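Deacetylase EF_0837 (Enterococcus faecalis, PDB 2ICS) is a zinc-dependent amidohydrolase-superfamily enzyme with two zinc ions per subunit that deacetylates acetyl-(R)-mandelate in vitro, though with very low efficiency. Local coordinates at residues H211-K216 with M264-I269; F251-A256 with R294-D299. All blocks are in the same frame, centred on the assembly; numbering follows the deposited sequence.

Contact 1 starts at His211, a ligand of the second zinc that also touches the bound adenine, and with contact 2 it makes a worked example of how a metal centre is tied to the scaffold of an amidohydrolase barrel. The side chain of Cys212 is already about 13 Å from that adenine. Contact 2, whose centre lies about 9 Å from that of contact 1, joins two helices at the barrel's outside. The segments alternate along the chain and touch directly: Phe213 O and Asn252 N stand 2.9 Å apart, a probable hydrogen bond, and Tyr298 OH lies 2.9 Å from Ala266 N, bridging the helical layer to the loop 264-269.

Contact 1 (H211-K216 with M264-I269). With ZN (zinc ion), chain C.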
ATOM      1  N   HIS A 211      -3.092   6.119  -6.889  1.00 18.33           N
ATOM      2  CA  HIS A 211      -2.930   7.545  -7.193  1.00 18.05           C
ATOM      3  C   HIS A 211      -4.326   8.165  -7.305  1.00 17.39           C
ATOM      4  O   HIS A 211      -4.524   9.175  -7.984  1.00 18.41           O
ATOM      5  CB  HIS A 211      -2.199   7.767  -8.523  1.00 18.17           C
ATOM      6  CG  HIS A 211      -0.854   7.121  -8.599  1.00 21.09           C
ATOM      7  ND1 HIS A 211       0.022   7.031  -7.539  1.00 19.82           N
ATOM      8  CD2 HIS A 211      -0.207   6.577  -9.659  1.00 18.40           C
ATOM      9  CE1 HIS A 211       1.144   6.455  -7.981  1.00 22.09           C
ATOM     10  NE2 HIS A 211       1.051   6.161  -9.262  1.00 21.90           N
ATOM     11  N   CYS A 212      -5.292   7.558  -6.626  1.00 19.84           N
ATOM     12  CA  CYS A 212      -6.680   8.004  -6.691  1.00 19.91           C
ATOM     13  C   CYS A 212      -6.954   9.490  -6.454  1.00 20.96           C
ATOM     14  O   CYS A 212      -7.862  10.047  -7.069  1.00 20.30           O
ATOM     15  CB  CYS A 212      -7.548   7.157  -5.751  1.00 18.77           C
ATOM     16  SG  CYS A 212      -7.225   7.356  -3.977  1.00 21.52           S
ATOM     17  N   PHE A 213      -6.198  10.135  -5.568  1.00 20.96           N
ATOM     18  CA  PHE A 213      -6.421  11.552  -5.314  1.00 20.47           C
ATOM     19  C   PHE A 213      -5.343  12.455  -5.901  1.00 21.85           C
ATOM     20  O   PHE A 213      -4.963  13.446  -5.283  1.00 22.61           O
ATOM     21  CB  PHE A 213      -6.553  11.829  -3.809  1.00 20.00           C
ATOM     22  CG  PHE A 213      -7.740  11.157  -3.155  1.00 20.68           C
ATOM     23  CD1 PHE A 213      -8.896  10.869  -3.883  1.00 20.41           C
ATOM     24  CD2 PHE A 213      -7.701  10.820  -1.804  1.00 19.56           C
ATOM     25  CE1 PHE A 213      -9.993  10.255  -3.276  1.00 19.24           C
ATOM     26  CE2 PHE A 213      -8.791  10.207  -1.185  1.00 17.38           C
ATOM     27  CZ  PHE A 213      -9.939   9.923  -1.919  1.00 19.35           C
ATOM     28  N   ASN A 214      -4.848  12.126  -7.093  1.00 23.16           N
ATOM     29  CA  ASN A 214      -3.834  12.971  -7.710  1.00 24.20           C
ATOM     30  C   ASN A 214      -4.525  14.245  -8.197  1.00 25.93           C
ATOM     31  O   ASN A 214      -5.721  14.233  -8.499  1.00 25.27           O
ATOM     32  CB  ASN A 214      -3.131  12.249  -8.870  1.00 22.33           C
ATOM     33  CG  ASN A 214      -4.022  12.060 -10.082  1.00 25.60           C
ATOM     34  OD1 ASN A 214      -4.378  10.929 -10.442  1.00 28.15           O
ATOM     35  ND2 ASN A 214      -4.381  13.161 -10.731  1.00 19.23           N
ATOM     36  N   GLY A 215      -3.778  15.342  -8.268  1.00 26.18           N
ATOM     37  CA  GLY A 215      -4.368  16.602  -8.683  1.00 28.03           C
ATOM     38  C   GLY A 215      -4.248  16.985 -10.144  1.00 28.13           C
ATOM     39  O   GLY A 215      -4.496  18.132 -10.501  1.00 27.96           O
ATOM     40  N   LYS A 216      -3.872  16.038 -10.993  1.00 28.88           N
ATOM     41  CA  LYS A 216      -3.735  16.321 -12.416  1.00 29.79           C
ATOM     42  C   LYS A 216      -5.107  16.578 -13.048  1.00 30.29           C
ATOM     43  O   LYS A 216      -6.143  16.232 -12.471  1.00 29.87           O
ATOM     44  CB  LYS A 216      -3.028  15.145 -13.103  1.00 30.68           C
ATOM     45  CG  LYS A 216      -1.651  14.860 -12.511  1.00 30.70           C
ATOM     46  CD  LYS A 216      -0.990  13.612 -13.096  1.00 33.50           C
ATOM     47  CE  LYS A 216       0.346  13.335 -12.398  1.00 34.92           C
ATOM     48  NZ  LYS A 216       0.990  12.044 -12.792  1.00 36.14           N
HETATM   49  N   MSE A 264     -16.656  10.661  -0.114  1.00 29.34           N
HETATM   50  CA  MSE A 264     -15.774   9.672  -0.727  1.00 28.21           C
HETATM   51  C   MSE A 264     -14.455   9.546   0.038  1.00 26.38           C
HETATM   52  O   MSE A 264     -13.805  10.548   0.328  1.00 24.95           O
HETATM   53  CB  MSE A 264     -15.495  10.066  -2.180  1.00 30.22           C
HETATM   54  CG  MSE A 264     -14.564   9.123  -2.928  1.00 33.06           C
HETATM   55 SE   MSE A 264     -14.098   9.821  -4.680  1.00 41.59          SE
HETATM   56  CE  MSE A 264     -15.574   9.094  -5.715  1.00 33.51           C
ATOM     57  N   LYS A 265     -14.069   8.312   0.355  1.00 26.14           N
ATOM     58  CA  LYS A 265     -12.825   8.034   1.077  1.00 25.30           C
ATOM     59  C   LYS A 265     -12.026   6.952   0.355  1.00 24.90           C
ATOM     60  O   LYS A 265     -12.602   6.072  -0.292  1.00 22.21           O
ATOM     61  CB  LYS A 265     -13.120   7.546   2.503  1.00 25.17           C
ATOM     62  CG  LYS A 265     -13.855   8.544   3.377  1.00 29.21           C
ATOM     63  CD  LYS A 265     -14.126   7.978   4.772  1.00 30.85           C
ATOM     64  CE  LYS A 265     -14.869   9.001   5.630  1.00 33.43           C
ATOM     65  NZ  LYS A 265     -15.163   8.514   7.005  1.00 36.12           N
ATOM     66  N   ALA A 266     -10.700   7.013   0.469  1.00 23.21           N
ATOM     67  CA  ALA A 266      -9.861   6.006  -0.161  1.00 23.06           C
ATOM     68  C   ALA A 266     -10.040   4.695   0.608  1.00 22.39           C
ATOM     69  O   ALA A 266     -10.227   4.698   1.826  1.00 22.97           O
ATOM     70  CB  ALA A 266      -8.397   6.440  -0.136  1.00 22.38           C
ATOM     71  N   ALA A 267      -9.987   3.580  -0.105  1.00 21.50           N
ATOM     72  CA  ALA A 267     -10.140   2.272   0.515  1.00 21.97           C
ATOM     73  C   ALA A 267      -8.857   1.874   1.233  1.00 23.40           C
ATOM     74  O   ALA A 267      -8.889   1.211   2.273  1.00 22.71           O
ATOM     75  CB  ALA A 267     -10.488   1.231  -0.545  1.00 21.57           C
ATOM     76  N   SER A 268      -7.725   2.273   0.661  1.00 20.74           N
ATOM     77  CA  SER A 268      -6.432   1.955   1.244  1.00 21.09           C
ATOM     78  C   SER A 268      -5.450   3.107   1.082  1.00 21.22           C
ATOM     79  O   SER A 268      -5.486   3.854   0.095  1.00 18.52           O
ATOM     80  CB  SER A 268      -5.855   0.678   0.611  1.00 21.16           C
ATOM     81  OG  SER A 268      -5.836   0.756  -0.805  1.00 20.59           O
ATOM     82  N   ILE A 269      -4.573   3.232   2.070  1.00 19.68           N
ATOM     83  CA  ILE A 269      -3.565   4.273   2.100  1.00 20.03           C
ATOM     84  C   ILE A 269      -2.193   3.668   1.827  1.00 20.31           C
ATOM     85  O   ILE A 269      -1.776   2.722   2.495  1.00 21.72           O
ATOM     86  CB  ILE A 269      -3.579   4.976   3.477  1.00 21.33           C
ATOM     87  CG1 ILE A 269      -4.915   5.698   3.663  1.00 15.82           C
ATOM     88  CG2 ILE A 269      -2.420   5.962   3.598  1.00 19.21           C
ATOM     89  CD1 ILE A 269      -5.104   6.254   5.049  1.00 19.84           C
TER
HETATM   90 ZN    ZN C 401       2.609   5.166 -10.436  1.00 30.14          ZN
HETATM   91  O   HOH W   1       3.864   5.292  -8.589  1.00 23.22           O
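Phe213 and Cys212 meet Ala266 through apolar contacts. The methyl CB of Ala266 stands 3.9 Å from Phe213 CE2 and 4.1 Å from Cys212 SG, so one small side chain touches both a ring and a thiol. With CG anti to its carbonyl carbon (chi1 -63°), Phe213 sends its ring toward 264-269, where CZ also comes obliquely against Ala266 N at 3.8 Å. Met264, a selenomethionine, brings SE to the ring edge, 4.4 Å from CE1. Sulfur meets the same ring differently: Cys212 SG sits 3.8 Å above the plane, over the ring centre.

Polar interactions shape the backbone. His211 to Asn214 form a type I beta turn, closed by Asn214 N bonding to His211 O, and the Ala266 N beside the Phe213 ring has a hydrogen-bond partner in Tyr298.

The first residue of the turn, His211, binds the metal. Its NE2 lies 2.2 Å from zinc, while ND1 donates to Gly245 O, a second-shell bond that fixes the ring's rotation. A water and His188 also bind this zinc. Within three residues, His211 to Phe213, the chemistry thus changes: a zinc-binding imidazole just after strand 208-210 gives way to side chains packed on Ala266 and Met264.

Contact 2 (F251-A256 with R294-D299); sequences FNFHVA and RVVGYD
Phe253 and Ala256, on the first turn of helix 253-261, pack against the last turn of helix 286-296, a helix-helix contact in the outer layer of the TIM barrel. The first residue of the second segment, Arg294, works within its own chain end: NH1 donates to Tyr298 O at 3.0 Å, tilted 33° from the carbonyl plane, and NE forms a salt bridge with Glu355. The guanidinium thereby ties the helix to the chain that leaves it.

Val295 comes next, and its CG1 lies 3.6 Å from Phe253 CE1, the two side chains meeting at about a right angle. Val296 then fills the centre of the interface with both branches. CG2, anti to the carbonyl carbon, meets the Phe253 ring at its edge, 3.9 Å from CD1, and also reaches Ala256 CB at 4.0 Å. CG1, anti to the backbone N (chi1 163°), turns instead to Ala256 O. One face of the Phe253 ring takes Phe251 CE2, 3.8 Å above the plane and offset toward the rim.

By Gly297 the helix has ended, and the residue takes a positive phi of 145°, readily adopted by glycine. Tyr298 follows and swings its phenol back toward helix 253-261. Asp299 is the N-cap of helix 300-305, its side chain capping a backbone N of that helix. A water joins Ala256 O of helix 253-261 to Tyr298 OH in the loop after helix 286-296: it donates to Ala256 O at 2.9 Å and accepts from Tyr298 OH at 2.7 Å, lying at the edge of the tyrosine ring, in its plane.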
ATOM      1  N   PHE A 251      -0.558  12.822  -4.988  1.00 23.08           N
ATOM      2  CA  PHE A 251      -1.505  13.110  -3.910  1.00 20.96           C
ATOM      3  C   PHE A 251      -1.728  14.606  -3.727  1.00 21.07           C
ATOM      4  O   PHE A 251      -0.796  15.358  -3.462  1.00 21.09           O
ATOM      5  CB  PHE A 251      -1.046  12.513  -2.579  1.00 21.03           C
ATOM      6  CG  PHE A 251      -1.964  12.844  -1.435  1.00 22.25           C
ATOM      7  CD1 PHE A 251      -3.221  12.255  -1.344  1.00 23.72           C
ATOM      8  CD2 PHE A 251      -1.602  13.796  -0.483  1.00 23.61           C
ATOM      9  CE1 PHE A 251      -4.110  12.611  -0.325  1.00 24.64           C
ATOM     10  CE2 PHE A 251      -2.483  14.163   0.541  1.00 23.89           C
ATOM     11  CZ  PHE A 251      -3.742  13.566   0.618  1.00 25.14           C
ATOM     12  N   ASN A 252      -2.983  15.019  -3.840  1.00 22.30           N
ATOM     13  CA  ASN A 252      -3.357  16.419  -3.719  1.00 23.12           C
ATOM     14  C   ASN A 252      -4.372  16.589  -2.579  1.00 24.53           C
ATOM     15  O   ASN A 252      -5.435  15.964  -2.587  1.00 25.27           O
ATOM     16  CB  ASN A 252      -3.927  16.883  -5.071  1.00 22.26           C
ATOM     17  CG  ASN A 252      -4.341  18.348  -5.080  1.00 23.85           C
ATOM     18  OD1 ASN A 252      -5.357  18.725  -4.490  1.00 21.59           O
ATOM     19  ND2 ASN A 252      -3.556  19.180  -5.763  1.00 19.30           N
ATOM     20  N   PHE A 253      -4.022  17.413  -1.589  1.00 26.16           N
ATOM     21  CA  PHE A 253      -4.895  17.671  -0.436  1.00 26.94           C
ATOM     22  C   PHE A 253      -6.286  18.141  -0.847  1.00 27.35           C
ATOM     23  O   PHE A 253      -7.296  17.640  -0.345  1.00 27.83           O
ATOM     24  CB  PHE A 253      -4.291  18.740   0.486  1.00 26.93           C
ATOM     25  CG  PHE A 253      -3.294  18.209   1.492  1.00 26.10           C
ATOM     26  CD1 PHE A 253      -3.675  17.277   2.448  1.00 25.06           C
ATOM     27  CD2 PHE A 253      -1.995  18.698   1.520  1.00 25.44           C
ATOM     28  CE1 PHE A 253      -2.780  16.845   3.421  1.00 25.60           C
ATOM     29  CE2 PHE A 253      -1.090  18.273   2.492  1.00 25.87           C
ATOM     30  CZ  PHE A 253      -1.485  17.346   3.443  1.00 26.53           C
ATOM     31  N   HIS A 254      -6.340  19.107  -1.757  1.00 27.40           N
ATOM     32  CA  HIS A 254      -7.624  19.636  -2.187  1.00 28.01           C
ATOM     33  C   HIS A 254      -8.536  18.542  -2.735  1.00 28.08           C
ATOM     34  O   HIS A 254      -9.735  18.512  -2.444  1.00 27.59           O
ATOM     35  CB  HIS A 254      -7.434  20.721  -3.244  1.00 29.56           C
ATOM     36  CG  HIS A 254      -8.715  21.370  -3.664  1.00 30.85           C
ATOM     37  ND1 HIS A 254      -9.493  22.103  -2.795  1.00 30.98           N
ATOM     38  CD2 HIS A 254      -9.389  21.337  -4.839  1.00 30.41           C
ATOM     39  CE1 HIS A 254     -10.593  22.493  -3.415  1.00 32.56           C
ATOM     40  NE2 HIS A 254     -10.554  22.039  -4.656  1.00 32.43           N
ATOM     41  N   VAL A 255      -7.962  17.637  -3.519  1.00 27.32           N
ATOM     42  CA  VAL A 255      -8.739  16.554  -4.103  1.00 25.61           C
ATOM     43  C   VAL A 255      -9.298  15.615  -3.029  1.00 26.61           C
ATOM     44  O   VAL A 255     -10.476  15.246  -3.066  1.00 25.15           O
ATOM     45  CB  VAL A 255      -7.884  15.754  -5.107  1.00 25.47           C
ATOM     46  CG1 VAL A 255      -8.674  14.575  -5.649  1.00 21.54           C
ATOM     47  CG2 VAL A 255      -7.448  16.671  -6.253  1.00 26.38           C
ATOM     48  N   ALA A 256      -8.447  15.239  -2.078  1.00 25.57           N
ATOM     49  CA  ALA A 256      -8.841  14.350  -0.986  1.00 25.46           C
ATOM     50  C   ALA A 256      -9.898  15.004  -0.107  1.00 25.20           C
ATOM     51  O   ALA A 256     -10.844  14.346   0.342  1.00 25.53           O
ATOM     52  CB  ALA A 256      -7.612  13.979  -0.137  1.00 21.05           C
ATOM     53  N   ARG A 294      -5.373  12.115   8.078  1.00 27.54           N
ATOM     54  CA  ARG A 294      -5.931  12.453   9.375  1.00 28.34           C
ATOM     55  C   ARG A 294      -6.288  13.929   9.323  1.00 28.36           C
ATOM     56  O   ARG A 294      -7.376  14.326   9.733  1.00 28.85           O
ATOM     57  CB  ARG A 294      -4.912  12.198  10.489  1.00 29.80           C
ATOM     58  CG  ARG A 294      -5.335  12.742  11.855  1.00 30.74           C
ATOM     59  CD  ARG A 294      -6.735  12.290  12.226  1.00 34.42           C
ATOM     60  NE  ARG A 294      -7.161  12.807  13.523  1.00 35.55           N
ATOM     61  CZ  ARG A 294      -8.415  13.143  13.815  1.00 37.38           C
ATOM     62  NH1 ARG A 294      -9.372  13.021  12.900  1.00 33.91           N
ATOM     63  NH2 ARG A 294      -8.716  13.596  15.026  1.00 36.42           N
ATOM     64  N   VAL A 295      -5.373  14.735   8.792  1.00 27.92           N
ATOM     65  CA  VAL A 295      -5.594  16.171   8.692  1.00 29.76           C
ATOM     66  C   VAL A 295      -6.697  16.462   7.672  1.00 29.08           C
ATOM     67  O   VAL A 295      -7.402  17.464   7.781  1.00 27.79           O
ATOM     68  CB  VAL A 295      -4.291  16.918   8.289  1.00 31.68           C
ATOM     69  CG1 VAL A 295      -3.994  16.713   6.812  1.00 33.30           C
ATOM     70  CG2 VAL A 295      -4.420  18.394   8.610  1.00 32.57           C
ATOM     71  N   VAL A 296      -6.839  15.584   6.681  1.00 28.60           N
ATOM     72  CA  VAL A 296      -7.880  15.735   5.672  1.00 27.09           C
ATOM     73  C   VAL A 296      -9.244  15.573   6.340  1.00 28.57           C
ATOM     74  O   VAL A 296     -10.208  16.239   5.969  1.00 28.96           O
ATOM     75  CB  VAL A 296      -7.751  14.669   4.545  1.00 27.15           C
ATOM     76  CG1 VAL A 296      -9.051  14.578   3.740  1.00 24.36           C
ATOM     77  CG2 VAL A 296      -6.611  15.029   3.621  1.00 25.00           C
ATOM     78  N   GLY A 297      -9.325  14.678   7.322  1.00 29.67           N
ATOM     79  CA  GLY A 297     -10.588  14.466   8.008  1.00 29.07           C
ATOM     80  C   GLY A 297     -10.895  13.045   8.458  1.00 28.73           C
ATOM     81  O   GLY A 297     -11.822  12.844   9.243  1.00 30.00           O
ATOM     82  N   TYR A 298     -10.148  12.057   7.967  1.00 26.88           N
ATOM     83  CA  TYR A 298     -10.382  10.666   8.374  1.00 27.22           C
ATOM     84  C   TYR A 298     -10.072  10.530   9.870  1.00 26.44           C
ATOM     85  O   TYR A 298      -9.295  11.317  10.409  1.00 27.24           O
ATOM     86  CB  TYR A 298      -9.456   9.714   7.604  1.00 26.02           C
ATOM     87  CG  TYR A 298      -9.683   9.616   6.106  1.00 24.82           C
ATOM     88  CD1 TYR A 298     -10.299  10.645   5.392  1.00 23.80           C
ATOM     89  CD2 TYR A 298      -9.202   8.517   5.387  1.00 24.79           C
ATOM     90  CE1 TYR A 298     -10.424  10.586   4.002  1.00 22.01           C
ATOM     91  CE2 TYR A 298      -9.319   8.451   3.995  1.00 20.25           C
ATOM     92  CZ  TYR A 298      -9.926   9.489   3.314  1.00 20.32           C
ATOM     93  OH  TYR A 298     -10.015   9.442   1.945  1.00 20.17           O
ATOM     94  N   ASP A 299     -10.677   9.553  10.544  1.00 27.02           N
ATOM     95  CA  ASP A 299     -10.377   9.340  11.965  1.00 27.63           C
ATOM     96  C   ASP A 299      -9.362   8.198  12.067  1.00 26.33           C
ATOM     97  O   ASP A 299      -9.268   7.367  11.168  1.00 24.08           O
ATOM     98  CB  ASP A 299     -11.642   9.016  12.785  1.00 30.54           C
ATOM     99  CG  ASP A 299     -12.338   7.731  12.343  1.00 34.69           C
ATOM    100  OD1 ASP A 299     -11.662   6.702  12.116  1.00 36.74           O
ATOM    101  OD2 ASP A 299     -13.582   7.744  12.246  1.00 36.77           O
TER
HETATM  102  O   HOH W   2     -11.415  11.531   0.985  1.00 15.85           O